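Local coordinates for OHCU decarboxylase (Arabidopsis thaliana, PDB 2Q37), which catalyses, through this N-terminal decarboxylase domain of a bifunctional enzyme, the stereoselective decarboxylation of OHCU to (S)-allantoin, the last step of urate breakdown, at residues 60-65 / 165-170; 105-110 / 137-142; 121-126 / 156-161. All blocks are in the same frame, centred on the assembly; numbering follows the deposited sequence.

Contact 1 of 3, residues 60-65 / 165-170. With 3AL (1-[(4S)-2,5-dioxoimidazolidin-4-yl]urea), chain B.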
# COMPACT_ATOMS: atom_id res chain seq x y z
N ASP A 60 0.85 9.67 -15.11
CA ASP A 60 0.01 8.53 -15.43
C ASP A 60 0.68 7.23 -15.03
O ASP A 60 0.03 6.33 -14.49
CB ASP A 60 -0.36 8.50 -16.91
CG ASP A 60 -1.48 7.51 -17.21
OD1 ASP A 60 -2.67 7.88 -17.02
OD2 ASP A 60 -1.17 6.36 -17.62
N ILE A 61 1.97 7.12 -15.29
CA ILE A 61 2.69 5.92 -14.91
C ILE A 61 2.70 5.78 -13.38
O ILE A 61 2.44 4.71 -12.83
CB ILE A 61 4.13 5.99 -15.42
CG1 ILE A 61 4.13 5.91 -16.94
CG2 ILE A 61 4.97 4.88 -14.78
CD1 ILE A 61 5.51 6.13 -17.56
N TRP A 62 2.97 6.89 -12.70
CA TRP A 62 3.04 6.89 -11.25
C TRP A 62 1.71 6.55 -10.58
O TRP A 62 1.67 5.71 -9.68
CB TRP A 62 3.54 8.26 -10.77
CG TRP A 62 3.60 8.39 -9.30
CD1 TRP A 62 2.74 9.11 -8.51
CD2 TRP A 62 4.53 7.76 -8.41
NE1 TRP A 62 3.08 8.95 -7.19
CE2 TRP A 62 4.17 8.13 -7.10
CE3 TRP A 62 5.62 6.91 -8.60
CZ2 TRP A 62 4.87 7.68 -5.97
CZ3 TRP A 62 6.33 6.47 -7.49
CH2 TRP A 62 5.95 6.86 -6.19
N PHE A 63 0.64 7.17 -11.03
CA PHE A 63 -0.68 6.94 -10.47
C PHE A 63 -1.45 5.72 -11.00
O PHE A 63 -2.35 5.23 -10.32
CB PHE A 63 -1.56 8.18 -10.64
CG PHE A 63 -1.17 9.32 -9.75
CD1 PHE A 63 -1.23 9.18 -8.36
CD2 PHE A 63 -0.73 10.53 -10.29
CE1 PHE A 63 -0.85 10.23 -7.52
CE2 PHE A 63 -0.34 11.60 -9.46
CZ PHE A 63 -0.40 11.44 -8.07
N ASN A 64 -1.10 5.22 -12.18
CA ASN A 64 -1.85 4.08 -12.70
C ASN A 64 -1.05 2.85 -13.13
O ASN A 64 -1.64 1.82 -13.45
CB ASN A 64 -2.72 4.53 -13.88
CG ASN A 64 -3.44 5.81 -13.60
OD1 ASN A 64 -4.15 5.94 -12.60
ND2 ASN A 64 -3.28 6.79 -14.48
N GLN A 65 0.28 2.93 -13.15
CA GLN A 65 1.07 1.78 -13.58
C GLN A 65 1.96 1.12 -12.53
O GLN A 65 2.03 -0.11 -12.45
CB GLN A 65 1.91 2.13 -14.81
CG GLN A 65 1.08 2.49 -16.02
CD GLN A 65 -0.14 1.58 -16.18
OE1 GLN A 65 -0.01 0.34 -16.23
NE2 GLN A 65 -1.32 2.19 -16.26
N GLU A 165 2.48 13.69 -2.67
CA GLU A 165 3.61 14.51 -2.26
C GLU A 165 4.86 14.07 -3.06
O GLU A 165 5.63 14.90 -3.55
CB GLU A 165 3.85 14.35 -0.77
CG GLU A 165 2.81 15.03 0.07
CD GLU A 165 2.67 16.48 -0.29
OE1 GLU A 165 3.69 17.19 -0.27
OE2 GLU A 165 1.54 16.92 -0.61
N GLN A 166 5.05 12.76 -3.20
CA GLN A 166 6.17 12.19 -3.93
C GLN A 166 6.14 12.64 -5.38
O GLN A 166 7.16 12.96 -5.97
CB GLN A 166 6.10 10.67 -3.84
CG GLN A 166 6.92 9.89 -4.82
CD GLN A 166 8.41 10.06 -4.60
OE1 GLN A 166 8.90 9.98 -3.47
NE2 GLN A 166 9.14 10.30 -5.68
N MSE A 167 4.94 12.68 -5.96
CA MSE A 167 4.82 13.08 -7.34
C MSE A 167 5.16 14.54 -7.50
O MSE A 167 5.77 14.93 -8.48
CB MSE A 167 3.40 12.82 -7.85
CG MSE A 167 3.24 13.08 -9.34
SE MSE A 167 4.33 11.90 -10.45
CE MSE A 167 5.52 13.24 -11.27
N LYS A 168 4.76 15.36 -6.53
CA LYS A 168 5.09 16.78 -6.62
C LYS A 168 6.62 16.97 -6.60
O LYS A 168 7.16 17.77 -7.35
CB LYS A 168 4.45 17.57 -5.47
CG LYS A 168 2.93 17.67 -5.53
CD LYS A 168 2.44 18.73 -4.55
CE LYS A 168 1.39 18.18 -3.61
NZ LYS A 168 0.97 19.19 -2.60
N ILE A 169 7.30 16.22 -5.74
CA ILE A 169 8.75 16.30 -5.61
C ILE A 169 9.40 15.93 -6.94
O ILE A 169 10.35 16.58 -7.38
CB ILE A 169 9.26 15.30 -4.54
CG1 ILE A 169 8.83 15.76 -3.15
CG2 ILE A 169 10.78 15.17 -4.65
CD1 ILE A 169 9.02 14.73 -2.06
N THR A 170 8.87 14.88 -7.54
CA THR A 170 9.35 14.37 -8.79
C THR A 170 9.15 15.42 -9.88
O THR A 170 10.07 15.66 -10.65
CB THR A 170 8.63 13.06 -9.13
OG1 THR A 170 9.17 12.02 -8.30
CG2 THR A 170 8.82 12.68 -10.59
C4 3AL B . 11.58 14.50 0.77
C5 3AL B . 12.84 14.81 0.13
O5 3AL B . 13.90 14.25 0.04
N7 3AL B . 12.75 16.06 -0.51
C8 3AL B . 11.46 16.51 -0.26
O8 3AL B . 11.05 17.58 -0.69
N9 3AL B . 10.73 15.61 0.51
N3 3AL B . 11.76 14.14 2.18
C2 3AL B . 10.54 13.77 2.92
N1 3AL B . 10.71 13.46 4.08
O2 3AL B . 9.38 13.79 2.30

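Contact 2 of 3, residues 105-110 / 137-142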
# COMPACT_ATOMS: atom_id res chain seq x y z
N PHE A 105 16.15 24.64 6.44
CA PHE A 105 17.38 24.68 7.23
C PHE A 105 17.90 26.09 7.43
O PHE A 105 18.51 26.40 8.45
CB PHE A 105 18.45 23.77 6.63
CG PHE A 105 18.31 22.34 7.06
CD1 PHE A 105 18.42 22.01 8.40
CD2 PHE A 105 17.98 21.35 6.15
CE1 PHE A 105 18.21 20.72 8.83
CE2 PHE A 105 17.76 20.05 6.56
CZ PHE A 105 17.88 19.73 7.90
N ALA A 106 17.62 26.96 6.47
CA ALA A 106 18.01 28.36 6.59
C ALA A 106 17.05 29.04 7.60
O ALA A 106 17.14 30.24 7.84
CB ALA A 106 17.90 29.04 5.23
N THR A 107 16.13 28.27 8.19
CA THR A 107 15.17 28.84 9.14
C THR A 107 14.88 27.90 10.30
O THR A 107 14.05 28.19 11.15
CB THR A 107 13.79 29.14 8.48
OG1 THR A 107 13.22 27.91 7.97
CG2 THR A 107 13.92 30.15 7.34
N THR A 108 15.57 26.77 10.34
CA THR A 108 15.31 25.79 11.39
C THR A 108 15.64 26.27 12.79
O THR A 108 16.12 27.39 13.00
CB THR A 108 16.07 24.49 11.13
OG1 THR A 108 15.53 23.45 11.96
CG2 THR A 108 17.54 24.68 11.45
N SER A 109 15.37 25.39 13.76
CA SER A 109 15.63 25.62 15.17
C SER A 109 15.80 24.25 15.82
O SER A 109 15.21 23.26 15.38
CB SER A 109 14.44 26.35 15.82
OG SER A 109 13.30 25.52 15.91
N ALA A 110 16.63 24.19 16.86
CA ALA A 110 16.87 22.92 17.55
C ALA A 110 15.55 22.31 18.05
O ALA A 110 15.38 21.09 18.05
CB ALA A 110 17.83 23.15 18.71
N GLY A 137 9.31 25.88 0.40
CA GLY A 137 9.28 27.20 0.96
C GLY A 137 8.77 26.86 2.34
O GLY A 137 8.36 27.72 3.11
N ARG A 138 8.81 25.57 2.65
CA ARG A 138 8.32 25.12 3.92
C ARG A 138 9.38 25.14 5.00
O ARG A 138 10.58 24.96 4.74
CB ARG A 138 7.72 23.72 3.78
CG ARG A 138 6.91 23.54 2.50
CD ARG A 138 5.41 23.52 2.74
NE ARG A 138 4.81 22.33 2.12
CZ ARG A 138 4.66 22.14 0.81
NH1 ARG A 138 5.04 23.09 -0.05
NH2 ARG A 138 4.16 20.99 0.36
N THR A 139 8.91 25.39 6.21
CA THR A 139 9.72 25.43 7.41
C THR A 139 9.60 24.07 8.09
O THR A 139 8.67 23.31 7.80
CB THR A 139 9.19 26.52 8.34
OG1 THR A 139 9.56 27.80 7.82
CG2 THR A 139 9.73 26.35 9.74
N HIS A 140 10.55 23.74 8.96
CA HIS A 140 10.46 22.47 9.68
C HIS A 140 9.24 22.54 10.60
O HIS A 140 8.59 21.52 10.88
CB HIS A 140 11.72 22.22 10.50
CG HIS A 140 12.89 21.80 9.67
ND1 HIS A 140 13.96 22.62 9.42
CD2 HIS A 140 13.13 20.65 9.00
CE1 HIS A 140 14.82 22.00 8.64
NE2 HIS A 140 14.34 20.79 8.36
N ALA A 141 8.94 23.75 11.06
CA ALA A 141 7.81 24.00 11.93
C ALA A 141 6.48 23.71 11.21
O ALA A 141 5.61 23.02 11.75
CB ALA A 141 7.85 25.44 12.42
N GLU A 142 6.32 24.24 10.00
CA GLU A 142 5.09 24.00 9.26
C GLU A 142 4.99 22.51 8.95
O GLU A 142 3.91 21.92 9.06
CB GLU A 142 5.09 24.78 7.95
CG GLU A 142 5.34 26.26 8.14
CD GLU A 142 5.55 26.96 6.82
OE1 GLU A 142 5.94 26.28 5.85
OE2 GLU A 142 5.34 28.18 6.76

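Contact 3 of 3, residues 121-126 / 156-161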
# COMPACT_ATOMS: atom_id res chain seq x y z
N VAL A 121 9.74 9.10 14.05
CA VAL A 121 9.81 7.75 14.58
C VAL A 121 8.39 7.25 14.82
O VAL A 121 8.07 6.11 14.46
CB VAL A 121 10.56 7.72 15.91
CG1 VAL A 121 10.44 6.33 16.54
CG2 VAL A 121 12.01 8.08 15.69
N LEU A 122 7.55 8.10 15.42
CA LEU A 122 6.16 7.73 15.71
C LEU A 122 5.37 7.45 14.44
O LEU A 122 4.58 6.52 14.39
CB LEU A 122 5.43 8.85 16.45
CG LEU A 122 6.01 9.43 17.74
CD1 LEU A 122 4.93 10.33 18.36
CD2 LEU A 122 6.41 8.32 18.71
N TYR A 123 5.59 8.27 13.41
CA TYR A 123 4.88 8.13 12.15
C TYR A 123 5.27 6.85 11.40
O TYR A 123 4.41 6.17 10.83
CB TYR A 123 5.15 9.38 11.30
CG TYR A 123 4.45 9.44 9.96
CD1 TYR A 123 4.88 8.64 8.89
CD2 TYR A 123 3.39 10.30 9.74
CE1 TYR A 123 4.26 8.71 7.64
CE2 TYR A 123 2.76 10.38 8.49
CZ TYR A 123 3.21 9.58 7.45
OH TYR A 123 2.60 9.63 6.23
N LYS A 124 6.55 6.51 11.42
CA LYS A 124 7.05 5.32 10.75
C LYS A 124 6.47 4.08 11.39
O LYS A 124 6.13 3.11 10.71
CB LYS A 124 8.57 5.28 10.83
CG LYS A 124 9.24 4.62 9.64
CD LYS A 124 9.05 3.12 9.65
CE LYS A 124 9.85 2.47 8.53
NZ LYS A 124 11.23 3.03 8.43
N LYS A 125 6.36 4.11 12.71
CA LYS A 125 5.80 2.99 13.45
C LYS A 125 4.34 2.81 13.02
O LYS A 125 3.92 1.70 12.67
CB LYS A 125 5.87 3.25 14.97
CG LYS A 125 5.24 2.12 15.80
CD LYS A 125 5.18 2.40 17.32
CE LYS A 125 4.60 1.17 18.07
NZ LYS A 125 4.43 1.32 19.55
N LYS A 126 3.58 3.89 13.03
CA LYS A 126 2.18 3.81 12.66
C LYS A 126 1.90 3.48 11.20
O LYS A 126 1.14 2.57 10.91
CB LYS A 126 1.46 5.11 13.04
CG LYS A 126 -0.07 5.11 12.78
CD LYS A 126 -0.70 6.32 13.48
CE LYS A 126 -2.22 6.39 13.35
NZ LYS A 126 -2.68 6.87 12.02
N ILE A 156 -4.34 3.89 4.91
CA ILE A 156 -4.57 3.84 3.47
C ILE A 156 -4.57 5.23 2.88
O ILE A 156 -4.06 5.42 1.78
CB ILE A 156 -5.91 3.09 3.10
CG1 ILE A 156 -6.11 3.06 1.58
CG2 ILE A 156 -7.12 3.79 3.71
CD1 ILE A 156 -5.16 2.16 0.86
N VAL A 157 -5.13 6.21 3.60
CA VAL A 157 -5.17 7.59 3.11
C VAL A 157 -3.80 8.24 3.18
O VAL A 157 -3.44 9.03 2.30
CB VAL A 157 -6.19 8.49 3.89
CG1 VAL A 157 -7.60 7.94 3.76
CG2 VAL A 157 -5.79 8.61 5.32
N GLU A 158 -3.03 7.92 4.22
CA GLU A 158 -1.69 8.47 4.28
C GLU A 158 -0.89 7.98 3.07
O GLU A 158 -0.03 8.69 2.55
CB GLU A 158 -0.98 8.07 5.58
CG GLU A 158 -1.07 9.16 6.64
CD GLU A 158 -0.75 10.54 6.07
OE1 GLU A 158 0.44 10.85 5.79
OE2 GLU A 158 -1.70 11.32 5.88
N LEU A 159 -1.18 6.77 2.61
CA LEU A 159 -0.50 6.20 1.46
C LEU A 159 -0.83 6.98 0.18
O LEU A 159 -0.01 7.04 -0.73
CB LEU A 159 -0.91 4.73 1.32
CG LEU A 159 -0.16 3.75 0.42
CD1 LEU A 159 -0.97 3.53 -0.80
CD2 LEU A 159 1.26 4.25 0.08
N GLU A 160 -2.02 7.59 0.10
CA GLU A 160 -2.37 8.34 -1.10
C GLU A 160 -1.72 9.71 -1.10
O GLU A 160 -1.25 10.17 -2.14
CB GLU A 160 -3.87 8.55 -1.22
CG GLU A 160 -4.61 7.41 -1.86
CD GLU A 160 -5.94 7.87 -2.44
OE1 GLU A 160 -6.65 8.63 -1.72
OE2 GLU A 160 -6.26 7.49 -3.59
N ILE A 161 -1.73 10.34 0.06
CA ILE A 161 -1.15 11.65 0.24
C ILE A 161 0.36 11.58 -0.01
O ILE A 161 0.92 12.42 -0.71
CB ILE A 161 -1.45 12.17 1.68
CG1 ILE A 161 -2.96 12.38 1.85
CG2 ILE A 161 -0.71 13.48 1.93
CD1 ILE A 161 -3.38 12.76 3.28

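Contact 1 of 3, residues 60-65 / 165-170
The indole of Trp62 meets two side chains of 165-170: its six-membered ring abuts Gln166, its five-membered ring Met167, a selenomethionine. The packing is tight at Gln166, whose CG stands 3.2 Å from Trp62 CZ2; the two side chains cross at about a right angle, with indole and amide planes 46° apart. The selenium of Met167 makes a Met-aromatic contact, 4.2 Å from the centroid of the five-membered ring of Trp62 and well off its normal. With CG of Trp62 anti to the backbone N (chi1 177°), the indole is directed at the facing helix, and its NE1 donates to Ala163 O. Here the local segments of helices 51-64 and 155-178 of the all-helical decarboxylase fold run nearly antiparallel, their axes 11.1 Å apart at closest approach, a separation bridged by Trp62, Gln166 and Met167. With an alanine in place of Trp62, Ala163 O would probably lose its indole donor and a gap would open beside Gln166 and Met167. Gln166 OE1 is hydrogen-bonded to the active-site His78, placing Gln166 in the second shell beside the catalytic proton donor. The looser margin is at Phe63, partly exposed, where CE2 lies 3.9 Å from Met167 CG. On another side of helix 155-178, Ile169 CD1 comes within 3.2 Å of N9 of the bound (S)-allantoin, while exposed Lys168 forms a salt bridge through NZ with Glu165 OE2.

Contact 2 of 3, residues 105-110 / 137-142
His140 and Phe105 form the aromatic part of this contact, a T-shaped (edge-to-face) pair with ring centroids 4.6 Å apart and planes at 65°. The imidazole supplies the edge: its CE1 stands over the centre of one face of Phe105, 3.6 Å from Phe105 CD1, and NE2 follows it over the far end of the ring, 3.7 Å from Phe105 CZ. CG of His140 sits beside its own backbone N and anti to the carbonyl carbon (chi1 -75°), which sends the ring out from the first turn of helix 140-150 to the loop. Leu113 of helix 110-127 also packs on Phe105.

Two polar approaches flank the aromatic pair. Thr108 borders the same imidazole from the other segment, its OG1 3.1 Å from His140 ND1 and its CB close by. Thr107 OG1 and Thr139 OG1 come no nearer than 3.7 Å, the two side chains crossing at about a right angle; the hydroxyl of Thr107 is instead hydrogen-bonded to Thr103 O and Ala104 O.

Backbone amides at the helix starts are met by side chains. Ser109, the N-cap of helix 110-127, caps Ala112 N through OG. Thr139, at the N-cap position of helix 140-150, donates from its backbone N to Glu142 OE1 at 3.1 Å, from above the carboxylate plane. The arrangement joins the loop between helices 102-105 and 110-127, with Phe105 at its start, to the beginning of helix 140-150, at the surface and near but outside the residues of the allantoin pocket.

Contact 3 of 3, residues 121-126 / 156-161
Tyr123 reaches across from helix 110-127 and meets Glu158 of helix 155-178 through its hydroxyl, the two helices being too far apart at this level for backbone contact (Tyr123 CA to Glu158 CA is 10.3 Å). Tyr123 OH donates to Glu158 OE1 at 2.5 Å, and OE1 accepts on its anti lone pair, the one turned away from the other carboxylate oxygen. OE1 lies at the edge of the phenol, near the ring plane and 3.6 Å from Tyr123 CE2, while the carboxylate is turned almost square to the ring, at 86°. The extended start of the tyrosine side chain, CG anti to the backbone N (chi1 -178°), points the ring across to helix 155-178; Glu158 bends at chi2 to bring its carboxylate round to meet it.

Both residues are buried, and the bond is part of a larger polar group. Arg150 of helix 140-150 forms a salt bridge through NE with Glu158 OE1 and a weak hydrogen bond through NH2 with Tyr123 OH, so three helices of the decarboxylase fold converge here. The ring of Tyr123 meanwhile packs edge-to-face with Phe131, one of the residues that bind allantoin. Gripped by a phenol and a guanidinium group together, the buried carboxylate of Glu158 is probably stabilised as its anion, and the bond is likely to limit rotation of the ring that packs on Phe131.

Contacts 1 and 3 both use helix 155-178, with centres about 17 Å apart, and their segments adjoin in sequence; the centre of contact 2 lies about 26 Å from that of contact 1, on the opposite side of the chain's centre, and the two touch where Arg138 NH2 lies 3.9 Å from Glu165 OE1, a long, weak ion pair. Contacts 2 and 3 do not meet, their nearest atoms being about 9 Å apart, though the loop of contact 2 leads into helix 110-127, which carries Tyr123 of contact 3. Contact 1 supplies Ile169 to the allantoin pocket, while the side chains of Tyr123 and His140 are each about 9 Å from the ligand. Contacts 1 and 3 also reach the second subunit.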